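Local coordinates for protein PKS (Streptomyces albus, PDB 4OQJ) that probably serves as a modular polyketide synthase of antibiotic (oxazolomycin) biosynthesis, its ketosynthase domain extending a carrier-bound acyl chain by decarboxylative condensation, at residues 346-349 and 354-357; 397-402 and 413-418. All blocks are in the same frame, centred on the assembly; numbering follows the deposited sequence.

Interaction 1 of 2, residues 346-349 and 354-357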
loop_
_atom_site.group_PDB
_atom_site.type_symbol
_atom_site.label_atom_id
_atom_site.label_comp_id
_atom_site.label_asym_id
_atom_site.label_seq_id
_atom_site.Cartn_x
_atom_site.Cartn_y
_atom_site.Cartn_z
ATOM N N GLN A 346 22.738 17.936 1.574
ATOM C CA GLN A 346 22.724 17.605 2.998
ATOM C C GLN A 346 22.858 16.092 3.173
ATOM O O GLN A 346 23.666 15.626 3.978
ATOM C CB GLN A 346 21.447 18.118 3.680
ATOM C CG GLN A 346 21.331 17.694 5.138
ATOM C CD GLN A 346 20.060 18.196 5.815
ATOM O OE1 GLN A 346 19.700 19.364 5.697
ATOM N NE2 GLN A 346 19.377 17.305 6.526
ATOM N N ALA A 347 22.081 15.318 2.418
ATOM C CA ALA A 347 22.165 13.867 2.521
ATOM C C ALA A 347 23.549 13.358 2.108
ATOM O O ALA A 347 24.126 12.506 2.787
ATOM C CB ALA A 347 21.081 13.204 1.669
ATOM N N PHE A 348 24.078 13.875 1.001
ATOM C CA PHE A 348 25.314 13.352 0.446
ATOM C C PHE A 348 26.523 13.728 1.308
ATOM O O PHE A 348 27.465 12.947 1.410
ATOM C CB PHE A 348 25.508 13.836 -1.004
ATOM C CG PHE A 348 24.849 12.940 -2.036
ATOM C CD1 PHE A 348 23.485 12.693 -1.999
ATOM C CD2 PHE A 348 25.602 12.346 -3.039
ATOM C CE1 PHE A 348 22.882 11.861 -2.949
ATOM C CE2 PHE A 348 25.010 11.522 -3.987
ATOM C CZ PHE A 348 23.646 11.277 -3.941
ATOM N N ASN A 349 26.478 14.895 1.949
ATOM C CA ASN A 349 27.610 15.394 2.743
ATOM C C ASN A 349 27.533 15.010 4.218
ATOM O O ASN A 349 28.322 15.490 5.027
ATOM C CB ASN A 349 27.703 16.925 2.653
ATOM C CG ASN A 349 28.095 17.419 1.272
ATOM O OD1 ASN A 349 28.832 16.754 0.539
ATOM N ND2 ASN A 349 27.613 18.606 0.918
ATOM N N ALA A 354 32.302 18.278 2.158
ATOM C CA ALA A 354 31.840 18.214 0.778
ATOM C C ALA A 354 32.504 17.091 -0.019
ATOM O O ALA A 354 33.693 16.798 0.150
ATOM C CB ALA A 354 32.078 19.555 0.089
ATOM N N LEU A 355 31.716 16.456 -0.881
ATOM C CA LEU A 355 32.257 15.538 -1.872
ATOM C C LEU A 355 32.854 16.369 -3.008
ATOM O O LEU A 355 32.629 17.579 -3.079
ATOM C CB LEU A 355 31.171 14.593 -2.392
ATOM C CG LEU A 355 30.423 13.763 -1.344
ATOM C CD1 LEU A 355 29.388 12.902 -2.009
ATOM C CD2 LEU A 355 31.381 12.885 -0.562
ATOM N N ALA A 356 33.603 15.724 -3.893
ATOM C CA ALA A 356 34.220 16.421 -5.019
ATOM C C ALA A 356 33.177 17.119 -5.893
ATOM O O ALA A 356 32.193 16.496 -6.302
ATOM C CB ALA A 356 35.026 15.449 -5.855
ATOM N N PRO A 357 33.382 18.413 -6.189
ATOM C CA PRO A 357 32.439 19.090 -7.090
ATOM C C PRO A 357 32.424 18.500 -8.494
ATOM O O PRO A 357 33.452 18.076 -9.002
ATOM C CB PRO A 357 32.943 20.538 -7.116
ATOM C CG PRO A 357 34.346 20.470 -6.654
ATOM C CD PRO A 357 34.404 19.339 -5.678
#
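Asn349 reaches across to the returning chain with its side-chain carbonyl: OD1 accepts the backbone N-H of Leu355, with N to OD1 3.2 Å. The bond is moderately bent, 145° at the hydrogen, and the donor stands tilted 30° from the amide plane. The same oxygen also lies 3.4 Å from the CA of Ala354, a poorly ordered residue. Beside this polar link runs an apolar one. The side chain of Leu355 points toward the helix end and meets Phe348 at about a right angle; one methyl, CD1, comes to 4.0 Å from CD2 of Phe348, at the ring edge and close to its plane. That methyl also sits 3.9 Å from the backbone O of Phe348.

The two segments face each other across residues 350-353, in the loop that leads from helix 336-348 to strand 360-363, a helix-to-strand connection of the thiolase fold to which ketosynthases belong. Asn349 is the first residue to leave helical geometry, and its side chain stitches the start of this loop to its later part.

Further out, both branches of the Asn349 amide are used, since ND2 donates to the backbone O of Ala410 while OD1 takes Leu355. Two bonds from different parts of the chain thus restrict rotation of the amide. With CG opposite the carbonyl carbon (chi1 -68°), the group swings beside its own backbone N. The Phe348 ring is buried against Val309 and Gln313 of helix 302-316 and against Pro320 and Val323, while Pro412 touches both Phe348 and Leu355.

Interaction 2 of 2, residues 397-402 and 413-418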
loop_
_atom_site.group_PDB
_atom_site.type_symbol
_atom_site.label_atom_id
_atom_site.label_comp_id
_atom_site.label_asym_id
_atom_site.label_seq_id
_atom_site.Cartn_x
_atom_site.Cartn_y
_atom_site.Cartn_z
ATOM N N LEU A 397 17.237 18.196 -20.286
ATOM C CA LEU A 397 16.986 19.175 -21.345
ATOM C C LEU A 397 16.644 20.573 -20.825
ATOM O O LEU A 397 16.354 20.758 -19.642
ATOM C CB LEU A 397 15.853 18.669 -22.249
ATOM C CG LEU A 397 16.097 17.284 -22.870
ATOM C CD1 LEU A 397 14.985 16.893 -23.833
ATOM C CD2 LEU A 397 17.456 17.190 -23.565
ATOM N N CYS A 398 16.702 21.546 -21.734
ATOM C CA CYS A 398 16.360 22.939 -21.443
ATOM C C CYS A 398 17.236 23.536 -20.343
ATOM O O CYS A 398 16.802 24.425 -19.606
ATOM C CB CYS A 398 14.878 23.052 -21.055
ATOM S SG CYS A 398 13.725 22.435 -22.319
ATOM N N PHE A 399 18.468 23.039 -20.233
ATOM C CA PHE A 399 19.438 23.581 -19.283
ATOM C C PHE A 399 20.509 24.405 -19.994
ATOM O O PHE A 399 21.327 23.859 -20.728
ATOM C CB PHE A 399 20.123 22.473 -18.488
ATOM C CG PHE A 399 21.044 22.996 -17.428
ATOM C CD1 PHE A 399 20.537 23.480 -16.237
ATOM C CD2 PHE A 399 22.409 23.031 -17.633
ATOM C CE1 PHE A 399 21.378 23.968 -15.261
ATOM C CE2 PHE A 399 23.255 23.526 -16.665
ATOM C CZ PHE A 399 22.745 23.996 -15.484
ATOM N N GLU A 400 20.505 25.709 -19.745
ATOM C CA GLU A 400 21.410 26.638 -20.426
ATOM C C GLU A 400 22.355 27.296 -19.443
ATOM O O GLU A 400 23.528 27.501 -19.741
ATOM C CB GLU A 400 20.613 27.703 -21.162
ATOM C CG GLU A 400 19.722 27.134 -22.253
ATOM C CD GLU A 400 18.747 28.154 -22.799
ATOM O OE1 GLU A 400 18.874 29.352 -22.447
ATOM O OE2 GLU A 400 17.851 27.757 -23.578
ATOM N N ALA A 401 21.824 27.636 -18.274
ATOM C CA ALA A 401 22.612 28.249 -17.215
ATOM C C ALA A 401 21.982 27.900 -15.878
ATOM O O ALA A 401 20.756 27.947 -15.747
ATOM C CB ALA A 401 22.682 29.749 -17.387
ATOM N N PRO A 402 22.813 27.559 -14.878
ATOM C CA PRO A 402 22.281 27.157 -13.572
ATOM C C PRO A 402 21.530 28.271 -12.874
ATOM O O PRO A 402 21.931 29.435 -12.903
ATOM C CB PRO A 402 23.532 26.779 -12.783
ATOM C CG PRO A 402 24.617 27.571 -13.420
ATOM C CD PRO A 402 24.284 27.594 -14.876
ATOM N N PHE A 413 27.068 17.826 -7.206
ATOM C CA PHE A 413 26.161 17.740 -8.349
ATOM C C PHE A 413 26.452 18.730 -9.464
ATOM O O PHE A 413 26.950 19.829 -9.242
ATOM C CB PHE A 413 24.720 17.901 -7.866
ATOM C CG PHE A 413 24.350 16.878 -6.857
ATOM C CD1 PHE A 413 24.221 15.548 -7.235
ATOM C CD2 PHE A 413 24.203 17.214 -5.523
ATOM C CE1 PHE A 413 23.920 14.579 -6.319
ATOM C CE2 PHE A 413 23.907 16.241 -4.590
ATOM C CZ PHE A 413 23.763 14.920 -4.987
ATOM N N TYR A 414 26.132 18.291 -10.671
ATOM C CA TYR A 414 26.163 19.117 -11.857
ATOM C C TYR A 414 25.106 18.542 -12.801
ATOM O O TYR A 414 24.821 17.334 -12.769
ATOM C CB TYR A 414 27.559 19.114 -12.509
ATOM C CG TYR A 414 27.831 17.855 -13.308
ATOM C CD1 TYR A 414 28.282 16.690 -12.691
ATOM C CD2 TYR A 414 27.615 17.825 -14.683
ATOM C CE1 TYR A 414 28.516 15.528 -13.433
ATOM C CE2 TYR A 414 27.844 16.682 -15.425
ATOM C CZ TYR A 414 28.289 15.539 -14.801
ATOM O OH TYR A 414 28.508 14.419 -15.567
ATOM N N VAL A 415 24.523 19.391 -13.634
ATOM C CA VAL A 415 23.497 18.944 -14.566
ATOM C C VAL A 415 24.142 18.429 -15.854
ATOM O O VAL A 415 24.734 19.196 -16.605
ATOM C CB VAL A 415 22.513 20.078 -14.886
ATOM C CG1 VAL A 415 21.437 19.602 -15.859
ATOM C CG2 VAL A 415 21.877 20.607 -13.594
ATOM N N GLY A 416 24.045 17.126 -16.098
ATOM C CA GLY A 416 24.593 16.541 -17.313
ATOM C C GLY A 416 23.730 16.871 -18.519
ATOM O O GLY A 416 22.502 16.711 -18.471
ATOM N N THR A 417 24.357 17.330 -19.596
ATOM C CA THR A 417 23.630 17.722 -20.799
ATOM C C THR A 417 24.129 16.982 -22.048
ATOM O O THR A 417 23.887 17.432 -23.165
ATOM C CB THR A 417 23.740 19.234 -21.053
ATOM O OG1 THR A 417 25.120 19.598 -21.151
ATOM C CG2 THR A 417 23.097 20.019 -19.928
ATOM N N GLU A 418 24.797 15.845 -21.862
ATOM C CA GLU A 418 25.391 15.119 -22.989
ATOM C C GLU A 418 25.037 13.650 -22.961
ATOM O O GLU A 418 24.939 13.040 -21.893
ATOM C CB GLU A 418 26.925 15.221 -22.994
ATOM C CG GLU A 418 27.526 16.475 -22.413
ATOM C CD GLU A 418 29.019 16.308 -22.133
ATOM O OE1 GLU A 418 29.778 16.080 -23.100
ATOM O OE2 GLU A 418 29.429 16.382 -20.951
#
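Chi1 of -175° in Phe399 carries its ring away from the backbone N and out toward Val415, whose own chi1 of 180° spreads the two methyls beneath that ring. The result is a CH-pi contact: CB of Val415 lies 3.8 Å from the centroid of the Phe399 ring and only 5° off the ring normal. The valine branches then divide the face between them. CG1 settles under the root of the ring, 3.8 Å from CG of Phe399, whereas CG2 approaches CE1 on the outer half, also at 3.8 Å. The methyl of Thr417 comes to the ring from an oblique position, CG2 3.8 Å from CD2 of Phe399. The grip is wholly apolar between side chains.

Val415 is the last residue of strand 413-415, the outermost strand at this end of the mixed sheet within the chain, so Phe399, from the long preceding loop, packs on the end of that strand. Ser396 pairs by backbone with Gly416, and the residues just after Phe399 are held by Asp248, whose OD1 accepts the backbone N-H groups of Glu400 and Ala401. Tyr414 is hydrogen-bonded through its backbone to Cys360 of adjacent strand 360-363, while Phe413 packs on helix 336-348.

Overall arrangement
Interactions 1 and 2 follow one another along the chain, their centres about 19 Å apart, and they meet directly through two aromatic rings. Phe348 of 346-349 and Phe413 of 413-418 pack edge-to-face, with CD2 of Phe348 3.7 Å from CZ of Phe413. Helix 336-348 is thereby joined to the edge strand of the mixed sheet, and strand 360-363, entered after the loop of interaction 1, lies beside strand 413-415. Both lie well away from the centre of the chain, at about 36 and 31 Å (centre to centre), and both are partly buried. Neither involves Ser292 or Lys294 of the potassium site.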